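Local coordinates for protein similar to metal-dependent hydrolase (Staphylococcus aureus subsp. aureus Mu50, PDB 3ESH) that is probably a metal-dependent hydrolase of the metallo-beta-lactamase superfamily, with a substrate that has not been established, at residues G25-K29 with P30-K34; V202-G205 with D206-P209; R231-E234 with R235-Y239. One frame throughout, in Å; residues are numbered along the deposited sequence.

Interaction 1 (G25-K29 with P30-K34); sequences GVVPK and PLWSK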
loop_
_atom_site.group_PDB
_atom_site.type_symbol
_atom_site.label_atom_id
_atom_site.label_comp_id
_atom_site.label_asym_id
_atom_site.label_seq_id
_atom_site.Cartn_x
_atom_site.Cartn_y
_atom_site.Cartn_z
ATOM N N GLY A 25 6.891 24.769 11.696
ATOM C CA GLY A 25 5.717 24.528 10.897
ATOM C C GLY A 25 4.471 25.314 11.254
ATOM O O GLY A 25 4.437 26.533 11.133
ATOM N N VAL A 26 3.438 24.602 11.688
ATOM C CA VAL A 26 2.158 25.209 12.023
ATOM C C VAL A 26 2.122 26.073 13.279
ATOM O O VAL A 26 1.204 26.864 13.450
ATOM C CB VAL A 26 1.062 24.142 12.149
ATOM C CG1 VAL A 26 1.035 23.291 10.883
ATOM C CG2 VAL A 26 1.289 23.282 13.397
ATOM N N VAL A 27 3.104 25.930 14.156
ATOM C CA VAL A 27 3.129 26.717 15.379
ATOM C C VAL A 27 3.359 28.194 15.070
ATOM O O VAL A 27 4.398 28.567 14.512
ATOM C CB VAL A 27 4.243 26.223 16.341
ATOM C CG1 VAL A 27 4.267 27.076 17.601
ATOM C CG2 VAL A 27 4.001 24.774 16.707
ATOM N N PRO A 28 2.396 29.058 15.433
ATOM C CA PRO A 28 2.511 30.498 15.187
ATOM C C PRO A 28 3.784 31.021 15.850
ATOM O O PRO A 28 4.190 30.512 16.893
ATOM C CB PRO A 28 1.261 31.067 15.847
ATOM C CG PRO A 28 0.302 29.894 15.852
ATOM C CD PRO A 28 1.191 28.756 16.215
ATOM N N LYS A 29 4.412 32.035 15.261
ATOM C CA LYS A 29 5.643 32.603 15.828
ATOM C C LYS A 29 5.523 33.084 17.275
ATOM O O LYS A 29 6.431 32.849 18.084
ATOM C CB LYS A 29 6.166 33.753 14.961
ATOM C CG LYS A 29 7.547 34.217 15.391
ATOM C CD LYS A 29 8.100 35.266 14.468
ATOM C CE LYS A 29 9.415 35.802 14.970
ATOM N NZ LYS A 29 9.921 36.875 14.070
ATOM N N PRO A 30 4.424 33.786 17.615
ATOM C CA PRO A 30 4.214 34.282 18.979
ATOM C C PRO A 30 4.442 33.184 20.015
ATOM O O PRO A 30 4.968 33.444 21.091
ATOM C CB PRO A 30 2.770 34.763 18.947
ATOM C CG PRO A 30 2.655 35.303 17.568
ATOM C CD PRO A 30 3.353 34.257 16.723
ATOM N N LEU A 31 4.040 31.961 19.676
ATOM C CA LEU A 31 4.220 30.824 20.572
ATOM C C LEU A 31 5.625 30.221 20.517
ATOM O O LEU A 31 6.240 30.018 21.566
ATOM C CB LEU A 31 3.205 29.723 20.275
ATOM C CG LEU A 31 1.727 30.086 20.432
ATOM C CD1 LEU A 31 0.875 28.845 20.150
ATOM C CD2 LEU A 31 1.475 30.615 21.835
ATOM N N TRP A 32 6.147 29.930 19.323
ATOM C CA TRP A 32 7.484 29.348 19.280
ATOM C C TRP A 32 8.609 30.323 19.605
ATOM O O TRP A 32 9.640 29.905 20.129
ATOM C CB TRP A 32 7.791 28.610 17.942
ATOM C CG TRP A 32 7.911 29.441 16.696
ATOM C CD1 TRP A 32 6.944 29.650 15.761
ATOM C CD2 TRP A 32 9.054 30.197 16.268
ATOM N NE1 TRP A 32 7.405 30.494 14.781
ATOM C CE2 TRP A 32 8.694 30.854 15.069
ATOM C CE3 TRP A 32 10.341 30.395 16.788
ATOM C CZ2 TRP A 32 9.577 31.696 14.375
ATOM C CZ3 TRP A 32 11.224 31.233 16.094
ATOM C CH2 TRP A 32 10.834 31.873 14.907
ATOM N N SER A 33 8.425 31.612 19.324
ATOM C CA SER A 33 9.482 32.583 19.620
ATOM C C SER A 33 9.762 32.669 21.128
ATOM O O SER A 33 10.848 33.071 21.549
ATOM C CB SER A 33 9.133 33.971 19.073
ATOM O OG SER A 33 7.924 34.451 19.612
ATOM N N LYS A 34 8.781 32.277 21.935
ATOM C CA LYS A 34 8.926 32.280 23.380
ATOM C C LYS A 34 9.608 31.004 23.866
ATOM O O LYS A 34 10.047 30.935 25.003
ATOM C CB LYS A 34 7.556 32.422 24.046
ATOM C CG LYS A 34 6.922 33.792 23.844
ATOM C CD LYS A 34 5.526 33.900 24.438
ATOM C CE LYS A 34 4.927 35.264 24.102
ATOM N NZ LYS A 34 3.474 35.343 24.404
#
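Lys29 and Trp32 meet in the first turn of the short helix 29-32, a local helix-start contact that follows the loop after helix 20-24 and lies partly buried at a subunit boundary. Pro28 occupies the N-cap position. Its carbonyl oxygen O takes the amide of Trp32 at 3.2 Å from N, a nearly straight bond (169° at the hydrogen), and a weaker one from Leu31 N. One residue on, Lys29 O is gripped twice by Ser33. Ser33 N lies 2.7 Å from Lys29 O. The hydroxyl OG of Ser33, also 2.7 Å from Lys29 O, comes from above the carbonyl plane; a chi1 of 59° puts it between the backbone N and the carbonyl carbon of its own residue, from where it reaches back to that oxygen.

The indole of Trp32 folds back over this turn. The CG of Lys29 stands over one face, 3.4 Å from CZ2 of Trp32 and offset toward the rim, while the extended lysine chain crosses the benzene part of the ring. Val27 O sits near the plane at the ring edge, beside CD1. Val27 CG1 packs 3.9 Å from both Leu31 CB and Trp32 CB. Phe24 brings its ring against the indole with planes nearly parallel.

A proline at the N-cap position has no side-chain acceptor for the first helical amides, and Asp19 OD1 of a second subunit takes the Lys29 N-H instead. The chemistry therefore implies a division of labour: the helix's own residues meet both carbonyls, Ser33 doubling the grip on Lys29 O, while the Lys29 amide is met across the subunit boundary.

Interaction 2 (V202-G205 with D206-P209); sequences VHMG and DIFP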
loop_
_atom_site.group_PDB
_atom_site.type_symbol
_atom_site.label_atom_id
_atom_site.label_comp_id
_atom_site.label_asym_id
_atom_site.label_seq_id
_atom_site.Cartn_x
_atom_site.Cartn_y
_atom_site.Cartn_z
ATOM N N VAL A 202 18.441 8.360 24.584
ATOM C CA VAL A 202 17.913 8.294 23.239
ATOM C C VAL A 202 18.095 9.603 22.494
ATOM O O VAL A 202 18.030 10.681 23.077
ATOM C CB VAL A 202 16.413 7.927 23.239
ATOM C CG1 VAL A 202 15.605 9.029 23.902
ATOM C CG2 VAL A 202 15.936 7.675 21.814
ATOM N N HIS A 203 18.354 9.490 21.199
ATOM C CA HIS A 203 18.504 10.643 20.339
ATOM C C HIS A 203 17.482 10.434 19.238
ATOM O O HIS A 203 17.640 9.549 18.404
ATOM C CB HIS A 203 19.903 10.716 19.731
ATOM C CG HIS A 203 20.050 11.804 18.715
ATOM N ND1 HIS A 203 19.748 13.118 18.988
ATOM C CD2 HIS A 203 20.427 11.761 17.415
ATOM C CE1 HIS A 203 19.926 13.845 17.896
ATOM N NE2 HIS A 203 20.335 13.044 16.933
HETATM N N MSE A 204 16.430 11.243 19.244
HETATM C CA MSE A 204 15.379 11.124 18.246
HETATM C C MSE A 204 15.614 11.935 16.971
HETATM O O MSE A 204 14.682 12.195 16.211
HETATM C CB MSE A 204 14.032 11.460 18.888
HETATM C CG MSE A 204 13.515 10.279 19.666
HETATM SE SE MSE A 204 12.035 10.690 20.752
HETATM C CE MSE A 204 10.779 11.059 19.375
ATOM N N GLY A 205 16.872 12.308 16.725
ATOM C CA GLY A 205 17.180 13.067 15.525
ATOM C C GLY A 205 16.234 14.233 15.253
ATOM O O GLY A 205 15.753 14.875 16.177
ATOM N N ASP A 206 15.955 14.496 13.977
ATOM C CA ASP A 206 15.094 15.616 13.618
ATOM C C ASP A 206 13.596 15.396 13.819
ATOM O O ASP A 206 12.776 16.139 13.292
ATOM C CB ASP A 206 15.377 16.055 12.179
ATOM C CG ASP A 206 16.678 16.823 12.057
ATOM O OD1 ASP A 206 17.263 17.173 13.104
ATOM O OD2 ASP A 206 17.123 17.090 10.919
ATOM N N ILE A 207 13.252 14.377 14.592
ATOM C CA ILE A 207 11.864 14.087 14.893
ATOM C C ILE A 207 11.611 14.696 16.292
ATOM O O ILE A 207 10.485 14.731 16.785
ATOM C CB ILE A 207 11.594 12.540 14.828
ATOM C CG1 ILE A 207 10.392 12.278 13.936
ATOM C CG2 ILE A 207 11.322 11.962 16.198
ATOM C CD1 ILE A 207 10.496 12.919 12.582
ATOM N N PHE A 208 12.688 15.195 16.897
ATOM C CA PHE A 208 12.674 15.866 18.196
ATOM C C PHE A 208 13.966 16.690 18.185
ATOM O O PHE A 208 14.876 16.453 18.977
ATOM C CB PHE A 208 12.697 14.841 19.334
ATOM C CG PHE A 208 12.379 15.426 20.699
ATOM C CD1 PHE A 208 12.343 14.607 21.828
ATOM C CD2 PHE A 208 12.109 16.788 20.857
ATOM C CE1 PHE A 208 12.042 15.130 23.094
ATOM C CE2 PHE A 208 11.806 17.317 22.112
ATOM C CZ PHE A 208 11.775 16.484 23.233
ATOM N N PRO A 209 14.053 17.677 17.275
ATOM C CA PRO A 209 15.197 18.574 17.069
ATOM C C PRO A 209 15.743 19.265 18.307
ATOM O O PRO A 209 16.929 19.161 18.617
ATOM C CB PRO A 209 14.677 19.582 16.047
ATOM C CG PRO A 209 13.560 18.871 15.374
ATOM C CD PRO A 209 12.895 18.158 16.508
#
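The backbone leaves strand 199-203 and coils between Met204 and Phe208 through two successive bonds that each span three residues: Ile207 N to Met204 O at 3.1 Å and Phe208 N to Gly205 O at 3.2 Å. Between the two acceptors Gly205 adopts a positive phi, and its amide N lies 3.5 Å above the His203 ring, over the centre of one face.

Met204, present as selenomethionine, carries most of the side-chain packing. Its CB rests 3.7 Å from Phe208 CB, and the chain, bent at chi3, brings SE to the ring edge and turns CE onto Ile207. SE approaches the rim of the Phe208 ring, 5.4 Å from the centroid and 78° off the normal, a Met-aromatic contact made at the edge and not over a face. Beyond it, Met204 CE presses closely on Ile207 CG2, at 3.3 Å. Phe208 carries its ring on toward Phe247 and Phe249, a chi1 of -167° placing CG opposite the backbone N.

The CB of Asp206 leads away from residues 202-205. Its carboxylate oxygen OD2 has a weak hydrogen bond with His108 NE2, and its side chain packs against Asp112, His113, His185 and His251. The backbone N of Asp206 makes a weak bond with His189 NE2. Asp206, His110 and His185 point donor atoms at one vacant spot, consistent with an empty metal site. An aspartate delivered by a tight turn at a strand end, beside the histidines of an HxHxDH sequence, is characteristic of the metallo-beta-lactamase fold, where the equivalent residue commonly bridges two metal ions.

Interaction 3 (R231-E234 with R235-Y239); sequences REKE and RMIPY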
loop_
_atom_site.group_PDB
_atom_site.type_symbol
_atom_site.label_atom_id
_atom_site.label_comp_id
_atom_site.label_asym_id
_atom_site.label_seq_id
_atom_site.Cartn_x
_atom_site.Cartn_y
_atom_site.Cartn_z
ATOM N N ARG A 231 2.937 10.656 14.720
ATOM C CA ARG A 231 2.672 9.308 15.176
ATOM C C ARG A 231 3.816 8.802 16.042
ATOM O O ARG A 231 3.594 8.306 17.137
ATOM C CB ARG A 231 2.480 8.359 13.993
ATOM C CG ARG A 231 2.233 6.899 14.383
ATOM C CD ARG A 231 2.197 5.999 13.141
ATOM N NE ARG A 231 2.119 4.584 13.476
ATOM C CZ ARG A 231 0.984 3.907 13.660
ATOM N NH1 ARG A 231 -0.192 4.520 13.537
ATOM N NH2 ARG A 231 1.021 2.611 13.965
ATOM N N GLU A 232 5.043 8.936 15.557
ATOM C CA GLU A 232 6.219 8.464 16.300
ATOM C C GLU A 232 6.427 9.224 17.609
ATOM O O GLU A 232 6.676 8.618 18.650
ATOM C CB GLU A 232 7.483 8.570 15.438
ATOM C CG GLU A 232 7.449 7.733 14.186
ATOM C CD GLU A 232 7.459 6.243 14.477
ATOM O OE1 GLU A 232 8.463 5.738 15.025
ATOM O OE2 GLU A 232 6.462 5.576 14.158
ATOM N N LYS A 233 6.340 10.547 17.551
ATOM C CA LYS A 233 6.508 11.378 18.737
ATOM C C LYS A 233 5.426 11.085 19.775
ATOM O O LYS A 233 5.720 11.010 20.968
ATOM C CB LYS A 233 6.463 12.867 18.356
ATOM C CG LYS A 233 7.653 13.330 17.515
ATOM C CD LYS A 233 7.521 14.779 17.087
ATOM C CE LYS A 233 7.675 15.720 18.252
ATOM N NZ LYS A 233 7.502 17.126 17.797
ATOM N N GLU A 234 4.182 10.924 19.322
ATOM C CA GLU A 234 3.070 10.642 20.231
ATOM C C GLU A 234 3.319 9.395 21.073
ATOM O O GLU A 234 2.943 9.350 22.242
ATOM C CB GLU A 234 1.763 10.470 19.452
ATOM C CG GLU A 234 0.618 9.928 20.303
ATOM C CD GLU A 234 -0.658 9.664 19.508
ATOM O OE1 GLU A 234 -0.593 8.910 18.518
ATOM O OE2 GLU A 234 -1.723 10.203 19.878
ATOM N N ARG A 235 3.977 8.395 20.496
ATOM C CA ARG A 235 4.217 7.169 21.230
ATOM C C ARG A 235 5.583 7.043 21.901
ATOM O O ARG A 235 5.673 6.576 23.033
ATOM C CB ARG A 235 3.963 5.957 20.324
ATOM C CG ARG A 235 5.199 5.137 20.036
ATOM C CD ARG A 235 4.877 3.820 19.366
ATOM N NE ARG A 235 6.103 3.062 19.160
ATOM C CZ ARG A 235 7.032 3.366 18.260
ATOM N NH1 ARG A 235 6.868 4.418 17.464
ATOM N NH2 ARG A 235 8.138 2.635 18.176
HETATM N N MSE A 236 6.643 7.457 21.216
HETATM C CA MSE A 236 7.995 7.360 21.772
HETATM C C MSE A 236 8.239 8.204 23.017
HETATM O O MSE A 236 8.616 7.671 24.061
HETATM C CB MSE A 236 9.038 7.742 20.722
HETATM C CG MSE A 236 8.990 6.873 19.508
HETATM SE SE MSE A 236 10.405 7.414 18.310
HETATM C CE MSE A 236 10.798 5.665 17.704
ATOM N N ILE A 237 8.036 9.517 22.909
ATOM C CA ILE A 237 8.279 10.427 24.025
ATOM C C ILE A 237 7.658 10.007 25.362
ATOM O O ILE A 237 8.351 9.965 26.378
ATOM C CB ILE A 237 7.867 11.868 23.635
ATOM C CG1 ILE A 237 8.765 12.338 22.489
ATOM C CG2 ILE A 237 8.004 12.810 24.815
ATOM C CD1 ILE A 237 8.443 13.719 21.938
ATOM N N PRO A 238 6.355 9.686 25.388
ATOM C CA PRO A 238 5.769 9.279 26.669
ATOM C C PRO A 238 6.436 8.007 27.222
ATOM O O PRO A 238 6.623 7.862 28.429
ATOM C CB PRO A 238 4.296 9.055 26.318
ATOM C CG PRO A 238 4.061 10.051 25.218
ATOM C CD PRO A 238 5.308 9.893 24.372
ATOM N N TYR A 239 6.787 7.093 26.324
ATOM C CA TYR A 239 7.435 5.842 26.713
ATOM C C TYR A 239 8.838 6.091 27.260
ATOM O O TYR A 239 9.188 5.605 28.330
ATOM C CB TYR A 239 7.525 4.897 25.515
ATOM C CG TYR A 239 8.329 3.644 25.789
ATOM C CD1 TYR A 239 7.815 2.622 26.588
ATOM C CD2 TYR A 239 9.631 3.516 25.306
ATOM C CE1 TYR A 239 8.577 1.507 26.905
ATOM C CE2 TYR A 239 10.403 2.410 25.620
ATOM C CZ TYR A 239 9.872 1.407 26.421
ATOM O OH TYR A 239 10.649 0.311 26.742
#
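The guanidinium of Arg235 meets Glu232 at its edge, with the carboxylate oxygen OE1 almost in the guanidinium plane, in a salt bridge of the i, i+3 kind along helix 226-242. NH1 of Arg235 lies 3.2 Å from Glu232 OE1. The two flat groups are turned 58° apart, and NH1 reaches the oxygen from above the carboxylate plane, 55° out of it. A bend at chi2 of Glu232 (-67°) curls the carboxylate round to lie alongside the arginine. That arginine has a second charge partner: NH1 also bridges Glu168 of a third subunit, so Arg235 probably helps tie the helix to its neighbour. His139 and Gln135 of that third subunit hold Glu234 OE1.

Next to the salt bridge, Met236 CE touches Glu232 OE1 at 3.6 Å, while Met236 N donates to Glu232 O at 2.8 Å. The buried face is marked by Met236, which packs on Met204, and by Lys233, whose NZ is satisfied by the carbonyl oxygens of His213 and Asn215. Pro238 has no amide hydrogen, and the helix kinks there: its CD sits 3.2 Å from Glu234 O, where a helical N-H would otherwise point.

The three contacts come in series along the chain, and only the last two touch. Interactions 2 and 3 have centres about 11 Å apart: strand 199-203 runs into the turn of interaction 2, and helix 226-242, the next helix, lies against it. Met204 CE meets Met236 SE at 3.8 Å, and Phe208 CD1 meets Ile237 CD1 at 4.0 Å, so the helix backs the turn after the strand, which carries the possible metal ligand Asp206. Interaction 1 stands apart, its centre about 19 Å from interaction 2 and 21 Å from interaction 3. Interactions 1 and 3 each touch neighbouring subunits, whereas interaction 2 is buried within its own chain; the helix of interaction 3 thus links a subunit interface to that turn.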